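Local coordinates for protein endo-alpha-mannosidase (Bacteroides thetaiotaomicron, PDB 4ACY) that acts as a family GH99 endo-alpha-mannosidase, probably cleaving internal alpha-mannosidic linkages in mannose-containing glycans, at residues 248-253 with 332-337. Residues are numbered along the deposited sequence; the frame is centred on the assembly and turned at random.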
loop_
_atom_site.group_PDB
_atom_site.type_symbol
_atom_site.label_atom_id
_atom_site.label_comp_id
_atom_site.label_asym_id
_atom_site.label_seq_id
_atom_site.Cartn_x
_atom_site.Cartn_y
_atom_site.Cartn_z
ATOM N N TYR A 248 -7.757 -1.901 0.450
ATOM C CA TYR A 248 -6.539 -2.047 1.250
ATOM C C TYR A 248 -6.270 -3.409 1.914
ATOM O O TYR A 248 -5.285 -4.075 1.594
ATOM C CB TYR A 248 -6.296 -0.900 2.259
ATOM C CG TYR A 248 -4.915 -1.067 2.819
ATOM C CD1 TYR A 248 -3.802 -0.739 2.047
ATOM C CD2 TYR A 248 -4.710 -1.679 4.065
ATOM C CE1 TYR A 248 -2.508 -0.971 2.511
ATOM C CE2 TYR A 248 -3.399 -1.917 4.545
ATOM C CZ TYR A 248 -2.316 -1.553 3.759
ATOM O OH TYR A 248 -1.020 -1.763 4.205
ATOM N N PHE A 249 -7.115 -3.788 2.873
ATOM C CA PHE A 249 -6.773 -4.881 3.792
ATOM C C PHE A 249 -6.523 -6.205 3.084
ATOM O O PHE A 249 -7.341 -6.648 2.300
ATOM C CB PHE A 249 -7.848 -5.005 4.872
ATOM C CG PHE A 249 -8.047 -3.734 5.622
ATOM C CD1 PHE A 249 -7.068 -3.291 6.516
ATOM C CD2 PHE A 249 -9.169 -2.944 5.394
ATOM C CE1 PHE A 249 -7.211 -2.080 7.198
ATOM C CE2 PHE A 249 -9.330 -1.729 6.072
ATOM C CZ PHE A 249 -8.351 -1.298 6.976
ATOM N N ALA A 250 -5.374 -6.820 3.363
ATOM C CA ALA A 250 -4.984 -8.035 2.648
ATOM C C ALA A 250 -5.681 -9.266 3.198
ATOM O O ALA A 250 -5.665 -10.318 2.558
ATOM C CB ALA A 250 -3.500 -8.231 2.717
ATOM N N ALA A 251 -6.242 -9.148 4.405
ATOM C CA ALA A 251 -6.879 -10.301 5.055
ATOM C C ALA A 251 -8.336 -10.402 4.616
ATOM O O ALA A 251 -9.141 -9.499 4.884
ATOM C CB ALA A 251 -6.783 -10.191 6.547
ATOM N N THR A 252 -8.658 -11.493 3.915
ATOM C CA THR A 252 -10.006 -11.684 3.385
ATOM C C THR A 252 -11.006 -11.624 4.536
ATOM O O THR A 252 -10.805 -12.261 5.574
ATOM C CB THR A 252 -10.154 -13.016 2.616
ATOM O OG1 THR A 252 -9.645 -14.082 3.419
ATOM C CG2 THR A 252 -9.381 -12.967 1.318
ATOM N N GLY A 253 -12.045 -10.810 4.358
ATOM C CA GLY A 253 -13.138 -10.712 5.326
ATOM C C GLY A 253 -12.881 -9.792 6.498
ATOM O O GLY A 253 -13.768 -9.594 7.322
ATOM N N GLU A 332 2.835 -6.369 9.102
ATOM C CA GLU A 332 1.542 -7.017 8.923
ATOM C C GLU A 332 1.611 -8.308 8.115
ATOM O O GLU A 332 0.590 -8.939 7.856
ATOM C CB GLU A 332 0.539 -6.040 8.307
ATOM C CG GLU A 332 0.241 -4.898 9.276
ATOM C CD GLU A 332 -0.866 -3.988 8.826
ATOM O OE1 GLU A 332 -1.146 -3.909 7.603
ATOM O OE2 GLU A 332 -1.427 -3.287 9.710
ATOM N N GLY A 333 2.826 -8.709 7.760
ATOM C CA GLY A 333 3.025 -10.015 7.122
ATOM C C GLY A 333 2.365 -10.091 5.762
ATOM O O GLY A 333 1.980 -11.169 5.303
ATOM N N THR A 334 2.200 -8.936 5.126
ATOM C CA THR A 334 1.546 -8.898 3.822
ATOM C C THR A 334 2.533 -8.726 2.673
ATOM O O THR A 334 2.104 -8.627 1.534
ATOM C CB THR A 334 0.495 -7.764 3.746
ATOM O OG1 THR A 334 1.132 -6.512 4.008
ATOM C CG2 THR A 334 -0.624 -8.000 4.763
ATOM N N GLN A 335 3.838 -8.710 2.973
ATOM C CA GLN A 335 4.867 -8.343 1.989
ATOM C C GLN A 335 5.018 -9.377 0.871
ATOM O O GLN A 335 4.918 -10.580 1.121
ATOM C CB GLN A 335 6.216 -8.061 2.679
ATOM C CG GLN A 335 7.016 -9.283 3.150
ATOM C CD GLN A 335 6.348 -10.112 4.266
ATOM O OE1 GLN A 335 5.610 -9.588 5.118
ATOM N NE2 GLN A 335 6.625 -11.398 4.270
ATOM N N ILE A 336 5.224 -8.899 -0.353
ATOM C CA ILE A 336 5.661 -9.817 -1.417
ATOM C C ILE A 336 7.177 -9.776 -1.522
ATOM O O ILE A 336 7.777 -10.636 -2.195
ATOM C CB ILE A 336 4.962 -9.551 -2.780
ATOM C CG1 ILE A 336 5.279 -8.135 -3.282
ATOM C CG2 ILE A 336 3.427 -9.824 -2.692
ATOM C CD1 ILE A 336 4.838 -7.923 -4.733
ATOM N N GLU A 337 7.787 -8.812 -0.829
ATOM C CA GLU A 337 9.250 -8.679 -0.761
ATOM C C GLU A 337 9.887 -9.991 -0.279
ATOM O O GLU A 337 9.330 -10.683 0.594
ATOM C CB GLU A 337 9.674 -7.506 0.120
ATOM C CG GLU A 337 11.176 -7.235 0.026
ATOM C CD GLU A 337 11.666 -6.097 0.850
ATOM O OE1 GLU A 337 10.852 -5.382 1.494
ATOM O OE2 GLU A 337 12.904 -5.902 0.854
HETATM O O HOH W 1 -0.633 -4.549 5.098
#
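A single water joins Y248 to E332 and T334, and three side-chain oxygens grip it. It donates a short hydrogen bond of 2.6 Å to OE1 of E332. A second hydrogen bond, 3.0 Å long, links it to OH of Y248. The third, to OG1 of T334, measures 2.9 Å. The water sits close to the plane of these three oxygens, which surround it as a triangle. OE1 of E332 and OH of Y248 are 4.0 Å apart, too far for a direct hydrogen bond, and the water spans the gap; OE1 lies near the ring plane at its edge, with ring and carboxylate planes 52° apart.

Each oxygen group has a second anchor: Y248 OH hydrogen-bonds to the hydroxyl of Y47, T334 OG1 to that of S326, and E332 OE2 forms a salt bridge with R291. T334 works in two directions: with chi1 58° its OG1 sits between the backbone N and the carbonyl carbon, which turns CG2 towards the other loop, where it packs 3.5 Å from CB of A250.

Both loops follow strands of the eight-stranded barrel, 244-246 and 322-324, and so lie at the C-terminal end, where TIM barrels carry their active sites. A formate close to Y248 is consistent with a nearby pocket. A water held by three hydrogen bonds, backed by one methyl contact, thus ties two barrel loops through groups positioned by neighbouring residues.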